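Local coordinates for BLUF domain-containing protein (Acinetobacter baumannii, PDB 6W6Z) that binds a flavin nucleotide and probably serves as a blue-light photoreceptor of the BLUF family in Acinetobacter baumannii, at residues A[17-20]-A[21-25]; A[63-66]-A[67-70]; A[105-108]-A[109-112]; A[118-121]-A[122-126]; A[129-132]-A[133-136]. One frame throughout, in Å; residues are numbered along the deposited sequence.

Contact 1: residues A[17-20]-A[21-25]. With FMN (flavin mononucleotide), chain B.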
# COMPACT_ATOMS: atom_id res chain seq x y z
N ASP A 17 -1.01 4.14 18.69
CA ASP A 17 -1.29 5.38 17.93
C ASP A 17 -1.27 5.08 16.41
O ASP A 17 -0.31 5.50 15.70
CB ASP A 17 -0.40 6.54 18.36
CG ASP A 17 -1.01 7.88 17.92
OD1 ASP A 17 -2.05 7.87 17.15
OD2 ASP A 17 -0.46 8.91 18.33
N LEU A 18 -2.33 4.44 15.93
CA LEU A 18 -2.51 4.08 14.50
C LEU A 18 -2.55 5.35 13.66
O LEU A 18 -1.95 5.39 12.60
CB LEU A 18 -3.81 3.29 14.34
CG LEU A 18 -4.21 2.98 12.90
CD1 LEU A 18 -3.09 2.23 12.19
CD2 LEU A 18 -5.49 2.21 12.86
N LEU A 19 -3.30 6.38 14.08
CA LEU A 19 -3.47 7.59 13.23
C LEU A 19 -2.11 8.20 12.95
O LEU A 19 -1.82 8.59 11.79
CB LEU A 19 -4.41 8.54 13.98
CG LEU A 19 -4.66 9.85 13.25
CD1 LEU A 19 -5.18 9.60 11.84
CD2 LEU A 19 -5.59 10.72 14.07
N GLN A 20 -1.25 8.31 13.97
CA GLN A 20 0.07 8.96 13.73
C GLN A 20 0.91 8.05 12.81
O GLN A 20 1.64 8.57 11.94
CB GLN A 20 0.82 9.23 15.04
CG GLN A 20 2.08 10.06 14.83
CD GLN A 20 2.83 10.40 16.09
OE1 GLN A 20 2.56 9.89 17.17
NE2 GLN A 20 3.82 11.26 15.95
N ASP A 21 0.81 6.74 12.98
CA ASP A 21 1.58 5.78 12.14
C ASP A 21 1.18 5.89 10.67
O ASP A 21 2.06 6.02 9.83
CB ASP A 21 1.44 4.33 12.62
CG ASP A 21 2.31 3.96 13.81
OD1 ASP A 21 3.14 4.79 14.20
OD2 ASP A 21 2.17 2.82 14.30
N LEU A 22 -0.12 5.94 10.39
CA LEU A 22 -0.62 6.05 8.99
C LEU A 22 -0.15 7.40 8.42
O LEU A 22 0.32 7.41 7.29
CB LEU A 22 -2.15 5.95 9.00
CG LEU A 22 -2.71 4.57 9.40
CD1 LEU A 22 -4.22 4.64 9.51
CD2 LEU A 22 -2.33 3.51 8.39
N ARG A 23 -0.31 8.50 9.15
CA ARG A 23 0.13 9.82 8.65
C ARG A 23 1.64 9.81 8.40
O ARG A 23 2.08 10.29 7.33
CB ARG A 23 -0.33 10.91 9.62
CG ARG A 23 -1.84 11.05 9.70
CD ARG A 23 -2.32 11.91 10.86
NE ARG A 23 -2.31 13.32 10.55
CZ ARG A 23 -2.62 14.30 11.41
NH1 ARG A 23 -2.54 15.56 11.01
NH2 ARG A 23 -3.06 14.00 12.63
N ASP A 24 2.41 9.25 9.32
CA ASP A 24 3.90 9.13 9.19
C ASP A 24 4.29 8.27 7.96
O ASP A 24 5.14 8.72 7.11
CB ASP A 24 4.52 8.53 10.43
CG ASP A 24 4.67 9.48 11.62
OD1 ASP A 24 4.51 10.68 11.44
OD2 ASP A 24 4.91 8.99 12.70
N ILE A 25 3.66 7.12 7.81
CA ILE A 25 3.94 6.23 6.64
C ILE A 25 3.70 7.01 5.33
O ILE A 25 4.55 6.98 4.44
CB ILE A 25 3.09 4.96 6.73
CG1 ILE A 25 3.55 4.08 7.91
CG2 ILE A 25 3.10 4.21 5.42
CD1 ILE A 25 2.57 2.97 8.25
N1 FMN B . 8.55 4.23 2.51
C2 FMN B . 8.68 4.73 1.27
O2 FMN B . 9.71 5.43 1.03
N3 FMN B . 7.83 4.40 0.28
C4 FMN B . 6.75 3.62 0.47
O4 FMN B . 5.96 3.35 -0.43
C4A FMN B . 6.51 3.09 1.80
N5 FMN B . 5.48 2.33 2.10
C5A FMN B . 5.38 1.84 3.36
C6 FMN B . 4.29 1.05 3.65
C7 FMN B . 4.15 0.48 4.91
C7M FMN B . 2.93 -0.35 5.16
C8 FMN B . 5.07 0.83 6.00
C8M FMN B . 4.82 0.22 7.38
C9 FMN B . 6.17 1.62 5.70
C9A FMN B . 6.32 2.16 4.43
N10 FMN B . 7.38 3.01 4.12
C10 FMN B . 7.50 3.45 2.82
C1' FMN B . 8.41 3.44 5.12
C2' FMN B . 9.71 2.68 5.13
O2' FMN B . 9.49 1.40 5.74
C3' FMN B . 10.73 3.50 5.95
O3' FMN B . 10.17 3.96 7.18
C4' FMN B . 11.19 4.77 5.26
O4' FMN B . 11.68 4.45 3.94
C5' FMN B . 12.33 5.45 6.06
O5' FMN B . 13.52 4.63 6.17
P FMN B . 14.91 5.15 6.88
O1P FMN B . 14.77 4.64 8.30
O2P FMN B . 15.96 4.45 6.03
O3P FMN B . 14.94 6.66 6.80
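Leu22 lies across Leu18 one helical turn further on, and its atoms can be followed outward in order. CB rests near the carbonyl oxygens of Leu18 and Leu19. From there the chain is swung anti to its own carbonyl carbon (chi1 -67°), which carries CG over the preceding turn, 3.4 Å from Leu18 O and 3.7 Å from Leu18 CD1. Of the two methyls, CD1 meets both CG and CD1 of Leu18, while CD2 only skirts Leu18 CD1. Both leucines also touch Tyr44 of strand 39-45, where the helix packs on the sheet. The backbone joins the same two residues, Leu22 N to Leu18 O at 2.9 Å.

These are the opening turns of helix 18-36, the helix that follows the first strand of the BLUF domain. Asp17 stands at the N-cap: its OD1 takes a weak hydrogen bond of 3.3 Å from Gln20 N, and its carbonyl O accepts from Asp21 N. On another side of the helix the aliphatic part of Arg23 crosses Leu19, Arg23 CD lying 3.8 Å from Leu19 CD1; the chain bends at chi3 (84°), the guanidinium stays obliquely beside Leu19 CD2, and NH1 reaches Asn141 O. Asp21 directs OD2 to Asn15. Asp24 packs its carboxylate beside Gln20 CG and also touches Arg72. Ile25, one turn on from Asp21, is buried against the flavin: its CD1 is 3.7 Å from FMN C8M, and its CG2 lies near FMN C6 on the dimethylbenzene part of the ring system.

Contact 2: residues A[63-66]-A[67-70]. With FMN (flavin mononucleotide), chain B.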
# COMPACT_ATOMS: atom_id res chain seq x y z
N LEU A 63 13.50 -0.69 -2.12
CA LEU A 63 12.46 -0.07 -1.26
C LEU A 63 11.73 -1.18 -0.52
O LEU A 63 11.63 -1.09 0.69
CB LEU A 63 11.49 0.77 -2.08
CG LEU A 63 10.25 1.26 -1.33
CD1 LEU A 63 10.63 2.07 -0.10
CD2 LEU A 63 9.35 2.10 -2.21
N PHE A 64 11.29 -2.24 -1.20
CA PHE A 64 10.61 -3.38 -0.53
C PHE A 64 11.49 -3.97 0.60
O PHE A 64 10.91 -4.33 1.66
CB PHE A 64 10.19 -4.44 -1.55
CG PHE A 64 9.44 -5.60 -0.95
CD1 PHE A 64 8.31 -5.38 -0.15
CD2 PHE A 64 9.79 -6.90 -1.26
CE1 PHE A 64 7.61 -6.45 0.39
CE2 PHE A 64 9.05 -7.96 -0.77
CZ PHE A 64 7.97 -7.74 0.06
N GLU A 65 12.80 -4.16 0.38
CA GLU A 65 13.75 -4.68 1.42
C GLU A 65 13.69 -3.81 2.67
O GLU A 65 13.56 -4.36 3.76
CB GLU A 65 15.19 -4.77 0.89
CG GLU A 65 15.60 -6.16 0.43
CD GLU A 65 16.67 -6.25 -0.66
OE1 GLU A 65 17.42 -5.27 -0.85
OE2 GLU A 65 16.75 -7.31 -1.34
N LYS A 66 13.66 -2.49 2.50
CA LYS A 66 13.53 -1.49 3.58
C LYS A 66 12.17 -1.62 4.26
O LYS A 66 12.15 -1.68 5.50
CB LYS A 66 13.74 -0.07 3.05
CG LYS A 66 15.13 0.17 2.48
CD LYS A 66 15.63 1.63 2.40
CE LYS A 66 14.56 2.67 2.16
NZ LYS A 66 13.95 3.12 3.43
N ILE A 67 11.09 -1.73 3.50
CA ILE A 67 9.71 -1.78 4.07
C ILE A 67 9.60 -3.05 4.90
O ILE A 67 8.91 -3.03 5.99
CB ILE A 67 8.64 -1.71 2.97
CG1 ILE A 67 8.58 -0.34 2.30
CG2 ILE A 67 7.29 -2.15 3.52
CD1 ILE A 67 7.80 -0.33 0.97
N GLN A 68 10.22 -4.14 4.46
CA GLN A 68 10.10 -5.43 5.20
C GLN A 68 10.58 -5.27 6.64
O GLN A 68 10.15 -6.06 7.43
CB GLN A 68 10.93 -6.54 4.58
CG GLN A 68 10.36 -7.14 3.33
CD GLN A 68 11.45 -8.01 2.72
OE1 GLN A 68 12.07 -8.82 3.40
NE2 GLN A 68 11.75 -7.79 1.44
N LYS A 69 11.52 -4.35 6.92
CA LYS A 69 12.13 -4.16 8.26
C LYS A 69 11.31 -3.18 9.12
O LYS A 69 11.63 -3.02 10.31
CB LYS A 69 13.58 -3.67 8.10
CG LYS A 69 14.41 -4.59 7.24
CD LYS A 69 15.82 -4.13 7.04
CE LYS A 69 16.38 -4.66 5.74
NZ LYS A 69 17.85 -4.59 5.74
N ASP A 70 10.29 -2.52 8.55
CA ASP A 70 9.61 -1.40 9.24
C ASP A 70 8.95 -1.96 10.51
O ASP A 70 8.23 -2.96 10.38
CB ASP A 70 8.64 -0.68 8.30
CG ASP A 70 8.17 0.66 8.82
OD1 ASP A 70 7.51 0.68 9.89
OD2 ASP A 70 8.45 1.66 8.14
N1 FMN B . 8.55 4.23 2.51
C2 FMN B . 8.68 4.73 1.27
O2 FMN B . 9.71 5.43 1.03
N3 FMN B . 7.83 4.40 0.28
C4 FMN B . 6.75 3.62 0.47
O4 FMN B . 5.96 3.35 -0.43
C4A FMN B . 6.51 3.09 1.80
N5 FMN B . 5.48 2.33 2.10
C5A FMN B . 5.38 1.84 3.36
C6 FMN B . 4.29 1.05 3.65
C7 FMN B . 4.15 0.48 4.91
C7M FMN B . 2.93 -0.35 5.16
C8 FMN B . 5.07 0.83 6.00
C8M FMN B . 4.82 0.22 7.38
C9 FMN B . 6.17 1.62 5.70
C9A FMN B . 6.32 2.16 4.43
N10 FMN B . 7.38 3.01 4.12
C10 FMN B . 7.50 3.45 2.82
C1' FMN B . 8.41 3.44 5.12
C2' FMN B . 9.71 2.68 5.13
O2' FMN B . 9.49 1.40 5.74
C3' FMN B . 10.73 3.50 5.95
O3' FMN B . 10.17 3.96 7.18
C4' FMN B . 11.19 4.77 5.26
O4' FMN B . 11.68 4.45 3.94
C5' FMN B . 12.33 5.45 6.06
O5' FMN B . 13.52 4.63 6.17
P FMN B . 14.91 5.15 6.88
O1P FMN B . 14.77 4.64 8.30
O2P FMN B . 15.96 4.45 6.03
O3P FMN B . 14.94 6.66 6.80
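Leu63 and Ile67 meet through apolar contact, Leu63 CG lying 3.7 Å from Ile67 CD1. Both continue to the flavin: Leu63 CD1 touches FMN C2 at 3.6 Å, and Ile67 CD1 approaches FMN N5. A second packing contact is CH-pi. Gln68, extended beyond CG, lies over one face of the Phe64 ring, its CG 4.2 Å from the centroid and 14° off the normal. NE2 sits over the same ring, 3.5 Å from Phe64 CD2, with the amide plane steeply inclined to the ring. Phe64 also meets the rings of Tyr7 and Trp78.

Backbone bonds close helix 57-67. Ile67 N and Gln68 N bind the carbonyls four residues back, whereas Lys69 N turns to Lys66 O, and a type I turn runs from Ile67 to Asp70.

Polar side chains then grip the ribityl chain of the cofactor. Lys66, bent at chi3 and chi4, brings NZ to 2.7 Å from FMN O4', to which it donates a hydrogen bond. Asp70 OD2 accepts from FMN O2' at 2.6 Å and forms a salt bridge with Arg72. Opposite charges thus hold separate hydroxyls, and Arg72 would probably help keep Asp70 ionised as an acceptor while the leucine and isoleucine cover one face of the flavin.

Contact 3: residues A[105-108]-A[109-112]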
# COMPACT_ATOMS: atom_id res chain seq x y z
N THR A 105 -17.97 -5.26 -0.58
CA THR A 105 -18.80 -6.13 -1.46
C THR A 105 -17.93 -7.20 -2.15
O THR A 105 -18.31 -8.36 -2.17
CB THR A 105 -19.63 -5.30 -2.43
OG1 THR A 105 -20.48 -4.51 -1.61
CG2 THR A 105 -20.42 -6.17 -3.39
N PHE A 106 -16.73 -6.83 -2.59
CA PHE A 106 -15.79 -7.77 -3.24
C PHE A 106 -15.44 -8.93 -2.30
O PHE A 106 -15.49 -10.14 -2.70
CB PHE A 106 -14.58 -6.97 -3.70
CG PHE A 106 -13.47 -7.83 -4.22
CD1 PHE A 106 -13.66 -8.56 -5.38
CD2 PHE A 106 -12.29 -7.96 -3.51
CE1 PHE A 106 -12.63 -9.34 -5.88
CE2 PHE A 106 -11.28 -8.77 -4.00
CZ PHE A 106 -11.45 -9.43 -5.19
N PHE A 107 -15.09 -8.58 -1.07
CA PHE A 107 -14.64 -9.55 -0.04
C PHE A 107 -15.82 -10.48 0.29
O PHE A 107 -15.65 -11.73 0.31
CB PHE A 107 -14.09 -8.80 1.17
CG PHE A 107 -12.61 -8.49 1.11
CD1 PHE A 107 -11.69 -9.38 1.61
CD2 PHE A 107 -12.13 -7.29 0.59
CE1 PHE A 107 -10.32 -9.12 1.58
CE2 PHE A 107 -10.77 -7.03 0.56
CZ PHE A 107 -9.86 -7.93 1.05
N LEU A 108 -16.97 -9.90 0.58
CA LEU A 108 -18.16 -10.66 1.02
C LEU A 108 -18.65 -11.58 -0.10
O LEU A 108 -19.08 -12.72 0.22
CB LEU A 108 -19.27 -9.70 1.46
CG LEU A 108 -19.03 -8.96 2.76
CD1 LEU A 108 -20.01 -7.79 2.88
CD2 LEU A 108 -19.15 -9.88 3.97
N ASN A 109 -18.57 -11.13 -1.36
CA ASN A 109 -19.11 -11.91 -2.50
C ASN A 109 -18.25 -13.13 -2.73
O ASN A 109 -18.81 -14.09 -3.26
CB ASN A 109 -19.16 -11.12 -3.80
CG ASN A 109 -20.42 -10.30 -3.89
OD1 ASN A 109 -21.36 -10.53 -3.14
ND2 ASN A 109 -20.42 -9.31 -4.77
N MET A 110 -16.95 -13.08 -2.37
CA MET A 110 -16.09 -14.28 -2.53
C MET A 110 -15.95 -15.05 -1.22
O MET A 110 -15.15 -16.00 -1.20
CB MET A 110 -14.72 -13.92 -3.11
CG MET A 110 -13.85 -13.10 -2.22
SD MET A 110 -12.19 -13.01 -2.99
CE MET A 110 -11.40 -11.90 -1.83
N GLY A 111 -16.75 -14.71 -0.20
CA GLY A 111 -16.92 -15.55 1.00
C GLY A 111 -16.02 -15.19 2.17
O GLY A 111 -15.98 -15.96 3.12
N GLU A 112 -15.34 -14.05 2.13
CA GLU A 112 -14.57 -13.55 3.29
C GLU A 112 -15.52 -12.75 4.18
O GLU A 112 -16.42 -12.08 3.67
CB GLU A 112 -13.38 -12.72 2.82
CG GLU A 112 -12.44 -13.47 1.89
CD GLU A 112 -11.94 -14.81 2.39
OE1 GLU A 112 -11.58 -15.61 1.55
OE2 GLU A 112 -11.88 -15.03 3.60
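Asn109 lies alongside Thr105 and points the same way, its ND2 3.4 Å from Thr105 CG2. Its backbone N bonds to Thr105 O at 2.9 Å, while Thr105 OG1 turns back to Thr101 O.

Met110 is the first residue to leave helical angles, though its N still makes a longer bond to Phe106 O. Its CG stands between the backbone N and the carbonyl carbon (chi1 67°), and the extended chain beyond it runs back along the helix to the aromatic pair. CE comes to 3.8 Å from Phe106 CE2, and SD lies obliquely at 4.7 Å from the Phe106 ring centroid, a Met-aromatic contact. Leu120 also touches both Phe106 and Met110.

Gly111, with positive phi (95°), is the C-prime residue of a Schellman motif that ends helix 101-109. Its N bonds to Leu108 O at 3.1 Å, and the longer-range bond of the motif joins Glu112 N to Phe107 O at 3.0 Å.

Glu112 then sets CB at the edge of the Phe107 ring, 3.9 Å from Phe107 CD1 and near the ring plane. Its own carbonyl O turns back to Leu108, receiving a CA-H...O contact of 3.5 Å from Leu108 CA.

Contact 4: residues A[118-121]-A[122-126]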
# COMPACT_ATOMS: atom_id res chain seq x y z
N LEU A 118 -4.51 -9.85 3.71
CA LEU A 118 -3.74 -11.11 3.78
C LEU A 118 -4.56 -12.29 3.23
O LEU A 118 -3.94 -13.32 2.92
CB LEU A 118 -3.28 -11.35 5.22
CG LEU A 118 -2.14 -10.46 5.69
CD1 LEU A 118 -2.01 -10.48 7.21
CD2 LEU A 118 -0.85 -10.88 5.04
N LEU A 119 -5.90 -12.16 3.15
CA LEU A 119 -6.81 -13.20 2.60
C LEU A 119 -6.77 -13.21 1.07
O LEU A 119 -7.39 -14.11 0.50
CB LEU A 119 -8.25 -12.89 3.03
CG LEU A 119 -8.54 -12.84 4.52
CD1 LEU A 119 -9.91 -12.22 4.77
CD2 LEU A 119 -8.46 -14.22 5.14
N LEU A 120 -6.18 -12.22 0.41
CA LEU A 120 -6.18 -12.15 -1.09
C LEU A 120 -5.16 -13.14 -1.68
O LEU A 120 -4.09 -13.35 -1.06
CB LEU A 120 -5.84 -10.73 -1.55
CG LEU A 120 -6.85 -9.62 -1.25
CD1 LEU A 120 -6.26 -8.29 -1.66
CD2 LEU A 120 -8.18 -9.86 -1.94
N ASN A 121 -5.47 -13.71 -2.85
CA ASN A 121 -4.51 -14.48 -3.67
C ASN A 121 -4.17 -13.65 -4.91
O ASN A 121 -4.78 -12.60 -5.13
CB ASN A 121 -5.02 -15.90 -3.94
CG ASN A 121 -6.25 -15.96 -4.83
OD1 ASN A 121 -6.32 -15.24 -5.84
ND2 ASN A 121 -7.21 -16.81 -4.47
N GLN A 122 -3.20 -14.10 -5.70
CA GLN A 122 -2.70 -13.34 -6.87
C GLN A 122 -3.81 -13.13 -7.90
O GLN A 122 -3.84 -12.06 -8.55
CB GLN A 122 -1.49 -14.03 -7.46
CG GLN A 122 -0.27 -14.01 -6.55
CD GLN A 122 -0.20 -15.17 -5.58
OE1 GLN A 122 -1.19 -15.87 -5.34
NE2 GLN A 122 0.97 -15.33 -4.99
N GLN A 123 -4.72 -14.09 -8.05
CA GLN A 123 -5.83 -13.97 -9.04
C GLN A 123 -6.78 -12.84 -8.61
O GLN A 123 -7.31 -12.15 -9.49
CB GLN A 123 -6.58 -15.29 -9.19
CG GLN A 123 -5.74 -16.40 -9.78
CD GLN A 123 -5.47 -16.23 -11.27
OE1 GLN A 123 -6.09 -15.41 -11.95
NE2 GLN A 123 -4.57 -17.04 -11.79
N ASN A 124 -6.98 -12.63 -7.32
CA ASN A 124 -7.88 -11.56 -6.81
C ASN A 124 -7.40 -10.16 -7.21
O ASN A 124 -8.24 -9.20 -7.15
CB ASN A 124 -8.03 -11.61 -5.30
CG ASN A 124 -8.63 -12.90 -4.81
OD1 ASN A 124 -8.23 -13.38 -3.75
ND2 ASN A 124 -9.62 -13.41 -5.53
N LEU A 125 -6.09 -10.00 -7.49
CA LEU A 125 -5.44 -8.68 -7.76
C LEU A 125 -5.96 -8.05 -9.05
O LEU A 125 -6.00 -6.81 -9.09
CB LEU A 125 -3.92 -8.84 -7.80
CG LEU A 125 -3.29 -9.38 -6.52
CD1 LEU A 125 -1.77 -9.25 -6.57
CD2 LEU A 125 -3.83 -8.68 -5.27
N LYS A 126 -6.39 -8.85 -10.03
CA LYS A 126 -7.20 -8.37 -11.18
C LYS A 126 -8.20 -7.34 -10.64
O LYS A 126 -7.99 -6.11 -10.87
CB LYS A 126 -7.95 -9.50 -11.90
O HOH W 1 -8.86 -15.03 -1.81
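After the 3-10 turn at 118-119 the chain runs extended through Leu120 and Asn121, then 122-124 take up helical angles and lead into helix 125-134. Asn121 and Asn124 tie this entry together in the reciprocal manner of a capping box: each side-chain oxygen accepts from the other residue's backbone N. In one direction Asn121 N donates to Asn124 OD1 at 2.9 Å, with an almost straight N-H...O angle of 177°. In the other, Asn124 N donates to Asn121 OD1 at 3.1 Å. Asn124 N also makes a weak hydrogen bond to Asn121 O.

The side-chain torsion of Asn121 makes this return bond possible. Its CG sits between the backbone N and the carbonyl carbon (chi1 67°), which folds the amide back over the start of the helix. The amide planes of Asn121 and Asn124 are stacked, only 18° apart, although the two side chains cross at about a right angle. Asn124, its CG anti to the carbonyl carbon, reaches in the reverse direction along the chain.

Beside the polar pair is apolar packing. Leu120 CD2 touches Asn124 CB at 3.8 Å, and Leu120 CD1 lies at a looser 4.4 Å from Leu125 CD2. Leu120 continues onto Phe106 and Phe107 of helix 101-109, and Leu125 onto Cys6 and Cys80 of the sheet. Gln122 NE2 bonds to Leu79 O of strand 73-83. A water joins the two segments, donating to Leu119 O at 2.9 Å and to Asn124 OD1 at 2.6 Å.

Contact 5: residues A[129-132]-A[133-136]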
# COMPACT_ATOMS: atom_id res chain seq x y z
N LEU A 129 -6.81 -4.56 -7.47
CA LEU A 129 -6.06 -3.39 -7.97
C LEU A 129 -7.03 -2.43 -8.68
O LEU A 129 -6.91 -1.20 -8.48
CB LEU A 129 -4.93 -3.83 -8.89
CG LEU A 129 -3.72 -4.45 -8.23
CD1 LEU A 129 -2.70 -4.89 -9.29
CD2 LEU A 129 -3.07 -3.49 -7.24
N ASN A 130 -7.98 -2.96 -9.46
CA ASN A 130 -8.91 -2.08 -10.20
C ASN A 130 -9.74 -1.30 -9.18
O ASN A 130 -9.90 -0.09 -9.40
CB ASN A 130 -9.75 -2.84 -11.23
CG ASN A 130 -10.76 -1.90 -11.86
OD1 ASN A 130 -10.40 -1.08 -12.71
ND2 ASN A 130 -11.99 -1.96 -11.38
N GLU A 131 -10.20 -1.94 -8.10
CA GLU A 131 -10.98 -1.28 -7.03
C GLU A 131 -10.11 -0.20 -6.39
O GLU A 131 -10.64 0.88 -6.09
CB GLU A 131 -11.48 -2.26 -5.96
CG GLU A 131 -12.63 -3.15 -6.42
CD GLU A 131 -13.86 -2.41 -6.92
OE1 GLU A 131 -14.39 -2.81 -7.99
OE2 GLU A 131 -14.26 -1.38 -6.29
N LEU A 132 -8.83 -0.46 -6.18
CA LEU A 132 -7.91 0.55 -5.55
C LEU A 132 -7.68 1.71 -6.51
O LEU A 132 -7.57 2.85 -6.03
CB LEU A 132 -6.60 -0.11 -5.17
CG LEU A 132 -6.64 -1.17 -4.07
CD1 LEU A 132 -5.22 -1.59 -3.71
CD2 LEU A 132 -7.37 -0.66 -2.83
N LEU A 133 -7.60 1.45 -7.81
CA LEU A 133 -7.44 2.50 -8.84
C LEU A 133 -8.69 3.40 -8.86
O LEU A 133 -8.52 4.62 -8.91
CB LEU A 133 -7.20 1.86 -10.20
CG LEU A 133 -7.04 2.86 -11.36
CD1 LEU A 133 -5.85 3.79 -11.13
CD2 LEU A 133 -6.88 2.13 -12.69
N ILE A 134 -9.90 2.83 -8.85
CA ILE A 134 -11.15 3.63 -9.04
C ILE A 134 -11.61 4.27 -7.73
O ILE A 134 -12.28 5.30 -7.80
CB ILE A 134 -12.27 2.83 -9.73
CG1 ILE A 134 -12.88 1.76 -8.83
CG2 ILE A 134 -11.75 2.27 -11.06
CD1 ILE A 134 -14.04 1.00 -9.46
N ALA A 135 -11.25 3.72 -6.57
CA ALA A 135 -11.57 4.31 -5.24
C ALA A 135 -11.18 5.80 -5.18
O ALA A 135 -10.13 6.20 -5.74
CB ALA A 135 -10.88 3.51 -4.15
N GLU A 136 -12.02 6.60 -4.51
CA GLU A 136 -11.68 7.98 -4.08
C GLU A 136 -10.52 7.85 -3.09
O GLU A 136 -10.65 7.03 -2.18
CB GLU A 136 -12.87 8.65 -3.36
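Ile134 lies across Asn130 and Glu131 at the C-terminal end of helix 125-134, which packs on the BLUF sheet; the chain leaves helical geometry at Ala135. The tight part of the contact is the backbone and the atoms directly over it. Leu133 N, Ile134 N and Ala135 N each bind the carbonyl four residues earlier, the first at 2.8 Å to Leu129 O, so the helical pattern persists to the first residue beyond the helix. Ala135 CB lies 3.3 Å from Glu131 O, and Ile134 CG2 lies 3.4 Å from Asn130 O. On the sheet side, Leu132 is buried against Phe50, Val41, Tyr43 and Val97, and Leu129 meets Phe50 and Cys52. Lys95 NZ reaches both Leu132 O and Ala135 O, holding carbonyls at the helix end.

The other side is looser. Ile134 is exposed, and its CG1 takes the position between the backbone N and the carbonyl carbon (chi1 72°), which brings CD1 near two polar side chains. Asn130 sets ND2 near Ile134 CD1 and OD1 near Ile134 CG2, while Glu131, bent at chi2 (-57°), brings its carboxylate alongside the CD1 methyl. The carboxylate has its stronger partner in Asn102, whose ND2 bonds Glu131 OE2. That same OE2 is the nearest carboxylate atom to the isoleucine methyl, 4.0 Å from Ile134 CD1.

How the contacts relate
Contacts 1, 3 and 5 are surface contacts, whereas 2 and 4 are partly buried. Contacts 1 and 2 both reach the flavin, their centres about 17 Å apart. Contact 1 begins a helix and sends one isoleucine to the cofactor; contact 2 ends a helix and adds charged groups for the ribityl chain. The other three belong to the C-terminal helices. Contact 3 closes helix 101-109 and contact 4 opens helix 125-134; they touch, Met110 SD lying 3.6 Å from Asn124 ND2. Contact 5 ends that second helix, its surface side an isoleucine beside polar groups and its inner side on the sheet. Helix starts use asparagine or aspartate oxygens, whereas the Schellman glycine is particular to contact 3.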